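Local coordinates for tRNA threonylcarbamoyladenosine biosynthesis protein TsaE (Haemophilus influenzae, PDB 1HTW), which is required to form the threonylcarbamoyl group on adenosine 37 of tRNAs that read codons beginning with adenine, and binds ATP and magnesium, at residues L122-I127 with A144-G149; K32-Y37 with D107-I112. All coordinates share one frame; numbering follows the deposited sequence.

In the fold
Strand 34-39 comes early in the chain and leads toward the nucleotide-binding loop. About seventy residues later the chain returns as strand 109-113, and contact 2 closes that long loop by laying the two strands parallel at the middle of the sheet. Contact 1 opens only after contact 2 has closed: residues 122-127 lead into the hairpin of strands 127-134 and 137-144, and the contact closes the short loop of that hairpin where residues 144-149 leave it for helix 147-155. The two contacts follow in series and touch directly. M35 O takes the amide of D126, and L122 packs on I112, tying the hairpin and the C-terminal helix to the central strands.

Contact 1: residues L122-I127 with A144-G149; sequences LPEADI and AQTNLG
D126 and T146 carry the polar part of this contact. T146 OG1 donates to D126 OD1 at 2.6 Å, using the anti lone pair of that oxygen, the one facing away from OD2. With chi1 at 62°, OG1 of T146 sits between its own backbone N and carbonyl carbon, where it can also accept from G149 N at 2.9 Å and cap the helix. One hydroxyl thus links the carboxylate to the first turn. The same D126 OD1 makes a salt bridge to K32, while OD2 takes the amide of M35, so both carboxylate oxygens are held and the charge has a near partner.

On the backbone, Q145 N bonds to D126 O at 2.9 Å, nearly straight at the hydrogen (168°), though it comes from above the carbonyl plane. G149 CA adds a CH...O contact to the same oxygen at 3.3 Å. I127 and A144 form an antiparallel, non-hydrogen-bonded pair.

Packing accounts for the rest. Q145 CB presses to 3.0 Å against A125 O, a buried carbonyl with no hydrogen-bond partner; the chain then bends at chi2, carrying its amide away. L148 brings CB within 3.7 Å of D126 OD1, and across the sheet pair I127 and A144 both rest on I153 of the helix.

An N-capped helix leaving the end of a beta hairpin is what this amounts to, with the cap residue tied to the loop that enters the hairpin.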
loop_
_atom_site.group_PDB
_atom_site.type_symbol
_atom_site.label_atom_id
_atom_site.label_comp_id
_atom_site.label_asym_id
_atom_site.label_seq_id
_atom_site.Cartn_x
_atom_site.Cartn_y
_atom_site.Cartn_z
ATOM N N LEU A 122 -8.519 2.080 -11.760
ATOM C CA LEU A 122 -8.299 1.878 -10.316
ATOM C C LEU A 122 -9.217 2.797 -9.506
ATOM O O LEU A 122 -9.173 4.011 -9.719
ATOM C CB LEU A 122 -6.870 2.374 -10.003
ATOM C CG LEU A 122 -5.720 1.404 -9.894
ATOM C CD1 LEU A 122 -4.469 2.153 -9.417
ATOM C CD2 LEU A 122 -6.031 0.254 -8.948
ATOM N N PRO A 123 -9.788 2.282 -8.422
ATOM C CA PRO A 123 -10.526 3.113 -7.495
ATOM C C PRO A 123 -9.562 4.161 -6.904
ATOM O O PRO A 123 -8.356 3.901 -6.813
ATOM C CB PRO A 123 -10.994 2.161 -6.405
ATOM C CG PRO A 123 -10.866 0.793 -6.982
ATOM C CD PRO A 123 -9.783 0.864 -8.037
ATOM N N GLU A 124 -10.097 5.312 -6.554
ATOM C CA GLU A 124 -9.313 6.420 -6.037
ATOM C C GLU A 124 -8.656 5.987 -4.720
ATOM O O GLU A 124 -9.188 5.114 -4.044
ATOM C CB GLU A 124 -10.175 7.651 -5.783
ATOM C CG GLU A 124 -9.398 8.863 -5.294
ATOM C CD GLU A 124 -10.192 9.724 -4.330
ATOM O OE1 GLU A 124 -11.439 9.733 -4.423
ATOM O OE2 GLU A 124 -9.560 10.366 -3.464
ATOM N N ALA A 125 -7.495 6.583 -4.430
ATOM C CA ALA A 125 -6.786 6.211 -3.215
ATOM C C ALA A 125 -7.457 6.772 -1.955
ATOM O O ALA A 125 -7.927 7.892 -1.975
ATOM C CB ALA A 125 -5.359 6.766 -3.229
ATOM N N ASP A 126 -7.332 6.008 -0.874
ATOM C CA ASP A 126 -7.762 6.545 0.422
ATOM C C ASP A 126 -6.570 7.324 1.006
ATOM O O ASP A 126 -6.739 8.308 1.699
ATOM C CB ASP A 126 -8.178 5.435 1.383
ATOM C CG ASP A 126 -9.509 4.839 0.942
ATOM O OD1 ASP A 126 -10.563 5.537 1.116
ATOM O OD2 ASP A 126 -9.550 3.729 0.377
ATOM N N ILE A 127 -5.371 6.798 0.705
ATOM C CA ILE A 127 -4.169 7.457 1.295
ATOM C C ILE A 127 -3.012 7.290 0.278
ATOM O O ILE A 127 -2.962 6.282 -0.412
ATOM C CB ILE A 127 -3.828 6.818 2.623
ATOM C CG1 ILE A 127 -2.694 7.526 3.386
ATOM C CG2 ILE A 127 -3.486 5.346 2.468
ATOM C CD1 ILE A 127 -2.930 7.446 4.907
ATOM N N ALA A 144 -3.982 12.033 3.201
ATOM C CA ALA A 144 -5.341 11.445 3.144
ATOM C C ALA A 144 -6.054 11.988 1.917
ATOM O O ALA A 144 -5.898 13.197 1.620
ATOM C CB ALA A 144 -6.116 11.868 4.396
ATOM N N GLN A 145 -6.804 11.133 1.223
ATOM C CA GLN A 145 -7.557 11.576 0.069
ATOM C C GLN A 145 -9.079 11.456 0.318
ATOM O O GLN A 145 -9.840 12.123 -0.370
ATOM C CB GLN A 145 -7.252 10.703 -1.162
ATOM C CG GLN A 145 -7.057 11.487 -2.437
ATOM C CD GLN A 145 -5.641 12.019 -2.574
ATOM O OE1 GLN A 145 -5.114 12.043 -3.684
ATOM N NE2 GLN A 145 -5.036 12.368 -1.452
ATOM N N THR A 146 -9.417 10.586 1.243
ATOM C CA THR A 146 -10.851 10.361 1.558
ATOM C C THR A 146 -11.052 10.579 3.023
ATOM O O THR A 146 -10.154 10.667 3.842
ATOM C CB THR A 146 -11.257 8.911 1.207
ATOM O OG1 THR A 146 -10.466 8.021 2.020
ATOM C CG2 THR A 146 -11.121 8.595 -0.263
ATOM N N ASN A 147 -12.348 10.470 3.457
ATOM C CA ASN A 147 -12.616 10.460 4.880
ATOM C C ASN A 147 -11.938 9.309 5.585
ATOM O O ASN A 147 -11.461 9.434 6.713
ATOM C CB ASN A 147 -14.178 10.310 4.987
ATOM C CG ASN A 147 -14.619 10.517 6.412
ATOM O OD1 ASN A 147 -14.590 11.647 6.922
ATOM N ND2 ASN A 147 -15.005 9.424 7.073
ATOM N N LEU A 148 -11.910 8.130 4.951
ATOM C CA LEU A 148 -11.241 6.982 5.584
ATOM C C LEU A 148 -9.745 7.328 5.724
ATOM O O LEU A 148 -9.163 7.034 6.757
ATOM C CB LEU A 148 -11.439 5.708 4.720
ATOM C CG LEU A 148 -10.674 4.468 5.258
ATOM C CD1 LEU A 148 -10.957 4.144 6.694
ATOM C CD2 LEU A 148 -10.950 3.269 4.358
ATOM N N GLY A 149 -9.210 7.965 4.681
ATOM C CA GLY A 149 -7.770 8.381 4.790
ATOM C C GLY A 149 -7.533 9.247 5.991
ATOM O O GLY A 149 -6.584 9.150 6.776
#

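Contact 2: residues K32-Y37 with D107-I112; sequences KAIMVY and DSICLI. With NA (sodium ion), chain F.
M35 and I112 meet on one face of the sheet, methyl to methyl. M35 CG lies anti to the carbonyl carbon (chi1 -50°), and further bends at chi2 and chi3 fold the chain over toward the neighbouring strand. SD consequently comes to 3.9 Å from C110 CB, and CE ends 3.5 Å from I112 CD1, a tight carbon contact. Y37, on this face too, has CE1 4.3 Å from that same I112 methyl, while its OH bonds to P123 O.

The opposite face carries I34, V36, I109 and L111. L111, extended at chi2 (174°), runs alongside V36 in the same direction and sets CD2 3.8 Å from V36 CB; helix 11-28 covers V36 and I109. Just before I34, A33 CB touches S108 OG, which bonds to Y103 O.

Between these two faces runs the parallel backbone ladder. I34 N and V36 N donate to S108 O and C110 O, while C110 N and I112 N donate to I34 O and V36 O. I112 O binds a sodium ion at 2.8 Å, completed by L38, N39 and S115. Such adjacent parallel strands, one running on into the Walker A loop and the other into magnesium-binding E113, form the core of a P-loop NTPase fold.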
loop_
_atom_site.group_PDB
_atom_site.type_symbol
_atom_site.label_atom_id
_atom_site.label_comp_id
_atom_site.label_asym_id
_atom_site.label_seq_id
_atom_site.Cartn_x
_atom_site.Cartn_y
_atom_site.Cartn_z
ATOM N N LYS A 32 -15.261 -1.552 3.045
ATOM C CA LYS A 32 -14.789 -1.185 1.704
ATOM C C LYS A 32 -13.264 -1.511 1.616
ATOM O O LYS A 32 -12.626 -1.572 2.638
ATOM C CB LYS A 32 -15.076 0.214 1.294
ATOM C CG LYS A 32 -14.213 1.291 1.940
ATOM C CD LYS A 32 -14.309 2.552 1.049
ATOM C CE LYS A 32 -13.160 3.478 1.334
ATOM N NZ LYS A 32 -13.336 4.839 0.753
ATOM N N ALA A 33 -12.892 -1.783 0.398
ATOM C CA ALA A 33 -11.419 -2.137 0.214
ATOM C C ALA A 33 -10.626 -0.847 0.472
ATOM O O ALA A 33 -11.049 0.223 0.010
ATOM C CB ALA A 33 -11.247 -2.614 -1.186
ATOM N N ILE A 34 -9.515 -0.976 1.174
ATOM C CA ILE A 34 -8.710 0.255 1.450
ATOM C C ILE A 34 -7.674 0.410 0.325
ATOM O O ILE A 34 -6.938 -0.547 0.093
ATOM C CB ILE A 34 -8.074 0.135 2.806
ATOM C CG1 ILE A 34 -9.132 -0.139 3.913
ATOM C CG2 ILE A 34 -7.230 1.341 3.195
ATOM C CD1 ILE A 34 -8.562 -0.136 5.311
ATOM N N MET A 35 -7.703 1.529 -0.345
ATOM C CA MET A 35 -6.766 1.752 -1.476
ATOM C C MET A 35 -5.583 2.578 -0.962
ATOM O O MET A 35 -5.710 3.706 -0.517
ATOM C CB MET A 35 -7.478 2.445 -2.618
ATOM C CG MET A 35 -8.816 1.704 -2.976
ATOM S SD MET A 35 -8.368 0.034 -3.891
ATOM C CE MET A 35 -7.427 0.672 -5.335
ATOM N N VAL A 36 -4.389 1.972 -1.100
ATOM C CA VAL A 36 -3.165 2.668 -0.657
ATOM C C VAL A 36 -2.271 2.790 -1.905
ATOM O O VAL A 36 -1.808 1.763 -2.396
ATOM C CB VAL A 36 -2.445 1.856 0.395
ATOM C CG1 VAL A 36 -1.258 2.682 0.986
ATOM C CG2 VAL A 36 -3.373 1.604 1.643
ATOM N N TYR A 37 -1.956 4.032 -2.286
ATOM C CA TYR A 37 -1.041 4.216 -3.421
ATOM C C TYR A 37 0.347 4.500 -2.857
ATOM O O TYR A 37 0.498 5.428 -2.077
ATOM C CB TYR A 37 -1.466 5.451 -4.211
ATOM C CG TYR A 37 -2.714 5.323 -5.063
ATOM C CD1 TYR A 37 -3.593 4.247 -4.976
ATOM C CD2 TYR A 37 -3.006 6.354 -5.936
ATOM C CE1 TYR A 37 -4.745 4.217 -5.775
ATOM C CE2 TYR A 37 -4.133 6.328 -6.736
ATOM C CZ TYR A 37 -4.985 5.258 -6.640
ATOM O OH TYR A 37 -6.112 5.262 -7.461
ATOM N N ASP A 107 -13.723 -6.543 1.435
ATOM C CA ASP A 107 -13.107 -5.933 2.584
ATOM C C ASP A 107 -11.576 -6.319 2.608
ATOM O O ASP A 107 -11.121 -6.962 3.534
ATOM C CB ASP A 107 -13.753 -6.395 3.876
ATOM C CG ASP A 107 -13.884 -7.894 4.023
ATOM O OD1 ASP A 107 -14.062 -8.566 2.975
ATOM O OD2 ASP A 107 -13.863 -8.384 5.162
ATOM N N SER A 108 -11.015 -5.876 1.506
ATOM C CA SER A 108 -9.554 -6.148 1.334
ATOM C C SER A 108 -8.753 -4.881 1.611
ATOM O O SER A 108 -9.248 -3.821 1.934
ATOM C CB SER A 108 -9.374 -6.545 -0.128
ATOM O OG SER A 108 -9.592 -5.486 -1.028
ATOM N N ILE A 109 -7.420 -5.083 1.485
ATOM C CA ILE A 109 -6.508 -3.889 1.548
ATOM C C ILE A 109 -5.704 -4.018 0.219
ATOM O O ILE A 109 -5.252 -5.126 -0.045
ATOM C CB ILE A 109 -5.544 -4.029 2.721
ATOM C CG1 ILE A 109 -6.319 -3.712 4.038
ATOM C CG2 ILE A 109 -4.451 -2.945 2.579
ATOM C CD1 ILE A 109 -5.703 -4.137 5.288
ATOM N N CYS A 110 -5.561 -2.924 -0.513
ATOM C CA CYS A 110 -4.834 -3.029 -1.784
ATOM C C CYS A 110 -3.627 -2.031 -1.648
ATOM O O CYS A 110 -3.869 -0.864 -1.338
ATOM C CB CYS A 110 -5.673 -2.611 -2.953
ATOM S SG CYS A 110 -7.056 -3.810 -3.308
ATOM N N LEU A 111 -2.470 -2.562 -1.984
ATOM C CA LEU A 111 -1.244 -1.679 -1.855
ATOM C C LEU A 111 -0.651 -1.615 -3.265
ATOM O O LEU A 111 -0.352 -2.687 -3.817
ATOM C CB LEU A 111 -0.284 -2.414 -0.918
ATOM C CG LEU A 111 -0.866 -2.864 0.451
ATOM C CD1 LEU A 111 0.156 -3.712 1.224
ATOM C CD2 LEU A 111 -1.181 -1.606 1.328
ATOM N N ILE A 112 -0.612 -0.422 -3.816
ATOM C CA ILE A 112 -0.409 -0.251 -5.232
ATOM C C ILE A 112 0.843 0.568 -5.559
ATOM O O ILE A 112 0.919 1.728 -5.185
ATOM C CB ILE A 112 -1.636 0.417 -5.838
ATOM C CG1 ILE A 112 -2.869 -0.537 -5.538
ATOM C CG2 ILE A 112 -1.525 0.642 -7.332
ATOM C CD1 ILE A 112 -4.133 -0.030 -6.172
HETATM NA NA NA F . 1.340 4.094 -6.633
#